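Local coordinates for protein putative retaining b-glycosidase (Saccharophagus degradans, PDB 5A95) that hydrolyses mixed-linkage beta-glucans, probably as a retaining endo-acting glycoside hydrolase of family 5, with a specificity dictated by its quaternary structure, at residues 66-77 and 99-110. The protein carries 1 engineered substitution. Sequence-based numbering, arbitrary orientation. Where two conformers were deposited one is given.
Sequences FTFRGVNIADTG and VNTIRLPIHPVS. With BGC (beta-D-glucopyranose), chain D.
The F66 ring meets the amide nitrogen of N100 obliquely, and the N100 side chain spans T67 O and R69 N. Its ND2 donates to T67 O (2.8 Å) within the carbonyl plane. Its OD1 accepts from R69 N at 2.8 Å and, from the opposite face of the amide, from the hydroxyl of T101. These three bonds hold the amide flat and fix its flip. T101 OG1 also lies in the ring plane of F68, at its edge, while N100 ND2 sits over one face of the R69 guanidinium.

N100 N donates to R69 O. From here the two chains run parallel as barrel strands: V71 N donates to T101 O, R103 N to V71 O, and I73 N to R103 O. N72 OD1 takes a bond from R103 NH1 (2.8 Å, 170°); the oxygen lies in the guanidinium plane, with the amide turned perpendicular to it. The R103 chain is extended from CG to NE, and E185 (salt bridge at NE), N188 (at NH2) and Q291 (at NH1) also hold its guanidinium. V71 and I102 share the opposite face; beside I102, I73 CG1 packs on its CG2 (3.9 Å).

D75 ties the two strand ends together, its CG anti to the backbone N (chi1 176°). OD2 accepts from H107 N on the anti side (3.0 Å) and also bonds Y119 OH. OD1 accepts from S110 OG (2.6 Å, syn side) and weakly caps G77 N. H107, in the glycan pocket, is oriented by ND1 donating to P105 O in its ring plane and by stacking on H142; its NE2 hydrogen-bonds glucose O6 (2.7 Å).

In this (β/α)8 barrel, strand 65-72 lies between strands 326-329 and 101-106, the latter also flanked by strand 136-144; helix 116-133 touches I106 and S110, and W31 of the second subunit reaches D75 and H107.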
# COMPACT_ATOMS: atom_id res chain seq x y z
N PHE A 66 32.10 -24.38 3.53
CA PHE A 66 31.36 -24.60 2.32
C PHE A 66 31.39 -23.32 1.50
O PHE A 66 31.30 -22.23 2.03
CB PHE A 66 29.91 -24.97 2.66
CG PHE A 66 29.06 -25.26 1.47
CD1 PHE A 66 29.03 -26.53 0.89
CD2 PHE A 66 28.31 -24.24 0.89
CE1 PHE A 66 28.25 -26.76 -0.23
CE2 PHE A 66 27.55 -24.48 -0.22
CZ PHE A 66 27.53 -25.72 -0.80
N THR A 67 31.50 -23.47 0.19
CA THR A 67 31.45 -22.33 -0.74
C THR A 67 30.36 -22.58 -1.76
O THR A 67 30.38 -23.60 -2.44
CB THR A 67 32.82 -22.17 -1.46
OG1 THR A 67 33.86 -22.10 -0.46
CG2 THR A 67 32.86 -20.94 -2.30
N PHE A 68 29.38 -21.68 -1.86
CA PHE A 68 28.40 -21.78 -2.96
C PHE A 68 29.13 -21.39 -4.26
O PHE A 68 29.79 -20.34 -4.32
CB PHE A 68 27.20 -20.83 -2.75
CG PHE A 68 26.38 -21.10 -1.52
CD1 PHE A 68 25.34 -22.00 -1.55
CD2 PHE A 68 26.66 -20.47 -0.32
CE1 PHE A 68 24.59 -22.28 -0.44
CE2 PHE A 68 25.88 -20.72 0.80
CZ PHE A 68 24.87 -21.64 0.75
N ARG A 69 29.03 -22.24 -5.27
CA ARG A 69 29.66 -22.04 -6.56
C ARG A 69 28.66 -22.52 -7.59
O ARG A 69 28.35 -23.72 -7.68
CB ARG A 69 30.96 -22.85 -6.71
CG ARG A 69 32.08 -22.52 -5.73
CD ARG A 69 33.34 -23.37 -5.98
NE ARG A 69 32.99 -24.80 -5.91
CZ ARG A 69 33.08 -25.57 -4.84
NH1 ARG A 69 33.57 -25.11 -3.69
NH2 ARG A 69 32.66 -26.83 -4.94
N GLY A 70 28.14 -21.61 -8.39
CA GLY A 70 27.17 -22.02 -9.39
C GLY A 70 26.72 -20.91 -10.30
O GLY A 70 27.49 -20.01 -10.64
N VAL A 71 25.45 -20.99 -10.70
CA VAL A 71 24.90 -20.12 -11.71
C VAL A 71 23.48 -19.69 -11.36
O VAL A 71 22.77 -20.38 -10.63
CB VAL A 71 24.87 -20.78 -13.11
CG1 VAL A 71 26.24 -21.28 -13.50
CG2 VAL A 71 23.88 -21.93 -13.17
N ASN A 72 23.09 -18.54 -11.91
CA ASN A 72 21.70 -18.19 -12.13
C ASN A 72 21.16 -18.93 -13.33
O ASN A 72 21.87 -19.11 -14.32
CB ASN A 72 21.60 -16.70 -12.45
CG ASN A 72 21.80 -15.83 -11.24
OD1 ASN A 72 20.83 -15.53 -10.55
ND2 ASN A 72 23.04 -15.45 -10.95
N ILE A 73 19.88 -19.27 -13.26
CA ILE A 73 19.09 -19.57 -14.44
C ILE A 73 18.03 -18.48 -14.52
O ILE A 73 17.94 -17.62 -13.63
CB ILE A 73 18.47 -20.98 -14.39
CG1 ILE A 73 17.58 -21.16 -13.16
CG2 ILE A 73 19.57 -22.04 -14.46
CD1 ILE A 73 16.82 -22.47 -13.13
N ALA A 74 17.28 -18.46 -15.61
CA ALA A 74 16.24 -17.46 -15.78
C ALA A 74 15.05 -17.71 -14.84
O ALA A 74 14.91 -18.76 -14.22
CB ALA A 74 15.76 -17.38 -17.24
N ASP A 75 14.15 -16.72 -14.77
CA ASP A 75 12.90 -16.87 -14.04
C ASP A 75 12.13 -18.10 -14.53
O ASP A 75 12.09 -18.41 -15.72
CB ASP A 75 12.05 -15.60 -14.23
CG ASP A 75 10.69 -15.71 -13.60
OD1 ASP A 75 9.76 -16.16 -14.29
OD2 ASP A 75 10.54 -15.28 -12.43
N THR A 76 11.49 -18.78 -13.58
CA THR A 76 10.75 -20.00 -13.85
C THR A 76 9.71 -19.80 -14.94
O THR A 76 9.57 -20.64 -15.81
CB THR A 76 10.07 -20.47 -12.54
OG1 THR A 76 11.06 -20.73 -11.54
CG2 THR A 76 9.22 -21.70 -12.74
N GLY A 77 8.98 -18.70 -14.88
CA GLY A 77 7.96 -18.42 -15.87
C GLY A 77 8.53 -18.22 -17.27
O GLY A 77 7.94 -18.62 -18.26
N VAL A 99 28.65 -27.17 -10.83
CA VAL A 99 27.96 -26.33 -9.86
C VAL A 99 27.54 -27.10 -8.61
O VAL A 99 27.22 -28.28 -8.69
CB VAL A 99 26.70 -25.65 -10.42
CG1 VAL A 99 26.95 -25.00 -11.78
CG2 VAL A 99 25.49 -26.57 -10.45
N ASN A 100 27.50 -26.40 -7.47
CA ASN A 100 26.84 -26.93 -6.30
C ASN A 100 25.62 -26.09 -5.92
O ASN A 100 24.96 -26.39 -4.93
CB ASN A 100 27.80 -27.11 -5.12
CG ASN A 100 28.35 -25.79 -4.59
OD1 ASN A 100 27.78 -24.75 -4.78
ND2 ASN A 100 29.45 -25.86 -3.87
N THR A 101 25.30 -25.05 -6.71
CA THR A 101 24.26 -24.07 -6.40
C THR A 101 23.61 -23.54 -7.66
O THR A 101 24.29 -23.26 -8.64
CB THR A 101 24.88 -22.87 -5.64
OG1 THR A 101 25.49 -23.32 -4.44
CG2 THR A 101 23.83 -21.84 -5.26
N ILE A 102 22.29 -23.38 -7.61
CA ILE A 102 21.56 -22.63 -8.60
C ILE A 102 20.79 -21.51 -7.91
O ILE A 102 20.14 -21.76 -6.88
CB ILE A 102 20.58 -23.53 -9.37
CG1 ILE A 102 21.39 -24.52 -10.22
CG2 ILE A 102 19.67 -22.71 -10.28
CD1 ILE A 102 20.57 -25.58 -10.92
N ARG A 103 20.88 -20.31 -8.46
CA ARG A 103 20.10 -19.15 -8.00
C ARG A 103 18.88 -18.98 -8.91
O ARG A 103 19.02 -18.96 -10.15
CB ARG A 103 20.94 -17.89 -8.01
CG ARG A 103 20.22 -16.61 -7.58
CD ARG A 103 21.24 -15.52 -7.41
NE ARG A 103 20.78 -14.21 -6.97
CZ ARG A 103 20.62 -13.13 -7.73
NH1 ARG A 103 20.61 -13.21 -9.06
NH2 ARG A 103 20.44 -11.93 -7.16
N LEU A 104 17.71 -18.87 -8.30
CA LEU A 104 16.44 -18.70 -9.00
C LEU A 104 16.00 -17.24 -8.84
O LEU A 104 15.65 -16.84 -7.74
CB LEU A 104 15.36 -19.61 -8.39
CG LEU A 104 15.60 -21.12 -8.39
CD1 LEU A 104 14.36 -21.85 -7.85
CD2 LEU A 104 15.93 -21.62 -9.78
N PRO A 105 16.03 -16.45 -9.93
CA PRO A 105 15.67 -15.04 -9.84
C PRO A 105 14.17 -14.88 -10.06
O PRO A 105 13.70 -14.74 -11.20
CB PRO A 105 16.48 -14.40 -10.97
CG PRO A 105 16.56 -15.46 -12.01
CD PRO A 105 16.61 -16.78 -11.26
N ILE A 106 13.42 -14.88 -8.96
CA ILE A 106 11.97 -14.86 -8.99
C ILE A 106 11.51 -13.44 -9.21
O ILE A 106 11.63 -12.59 -8.33
CB ILE A 106 11.40 -15.47 -7.71
CG1 ILE A 106 11.85 -16.94 -7.63
CG2 ILE A 106 9.87 -15.34 -7.66
CD1 ILE A 106 11.85 -17.55 -6.25
N HIS A 107 11.01 -13.16 -10.41
CA HIS A 107 10.59 -11.81 -10.75
C HIS A 107 9.19 -11.55 -10.22
O HIS A 107 8.29 -12.35 -10.46
CB HIS A 107 10.61 -11.59 -12.25
CG HIS A 107 11.99 -11.46 -12.82
ND1 HIS A 107 12.99 -12.38 -12.60
CD2 HIS A 107 12.53 -10.50 -13.60
CE1 HIS A 107 14.08 -12.00 -13.25
NE2 HIS A 107 13.82 -10.86 -13.86
N PRO A 108 8.95 -10.41 -9.56
CA PRO A 108 7.60 -10.18 -9.03
C PRO A 108 6.49 -10.25 -10.08
O PRO A 108 5.39 -10.72 -9.79
CB PRO A 108 7.72 -8.77 -8.41
CG PRO A 108 9.14 -8.71 -7.92
CD PRO A 108 9.92 -9.44 -9.03
N VAL A 109 6.75 -9.76 -11.30
CA VAL A 109 5.69 -9.79 -12.32
C VAL A 109 5.31 -11.24 -12.64
O VAL A 109 4.17 -11.51 -12.97
CB VAL A 109 6.13 -9.02 -13.59
CG1 VAL A 109 7.24 -9.73 -14.32
CG2 VAL A 109 4.93 -8.74 -14.51
N SER A 110 6.27 -12.14 -12.58
CA SER A 110 6.08 -13.57 -12.86
C SER A 110 5.37 -14.29 -11.70
O SER A 110 4.51 -15.15 -11.93
CB SER A 110 7.44 -14.20 -13.15
OG SER A 110 7.30 -15.52 -13.60
C2 BGC D . 18.97 -9.42 -18.86
C3 BGC D . 17.72 -9.14 -19.67
C4 BGC D . 16.49 -9.66 -18.96
C5 BGC D . 16.43 -9.13 -17.52
C6 BGC D . 15.36 -9.79 -16.68
C1 BGC D . 18.77 -8.79 -17.49
O2 BGC D . 20.07 -8.83 -19.56
O3 BGC D . 17.83 -9.82 -20.93
O4 BGC D . 15.33 -9.20 -19.65
O5 BGC D . 17.66 -9.41 -16.87
O6 BGC D . 15.41 -9.26 -15.36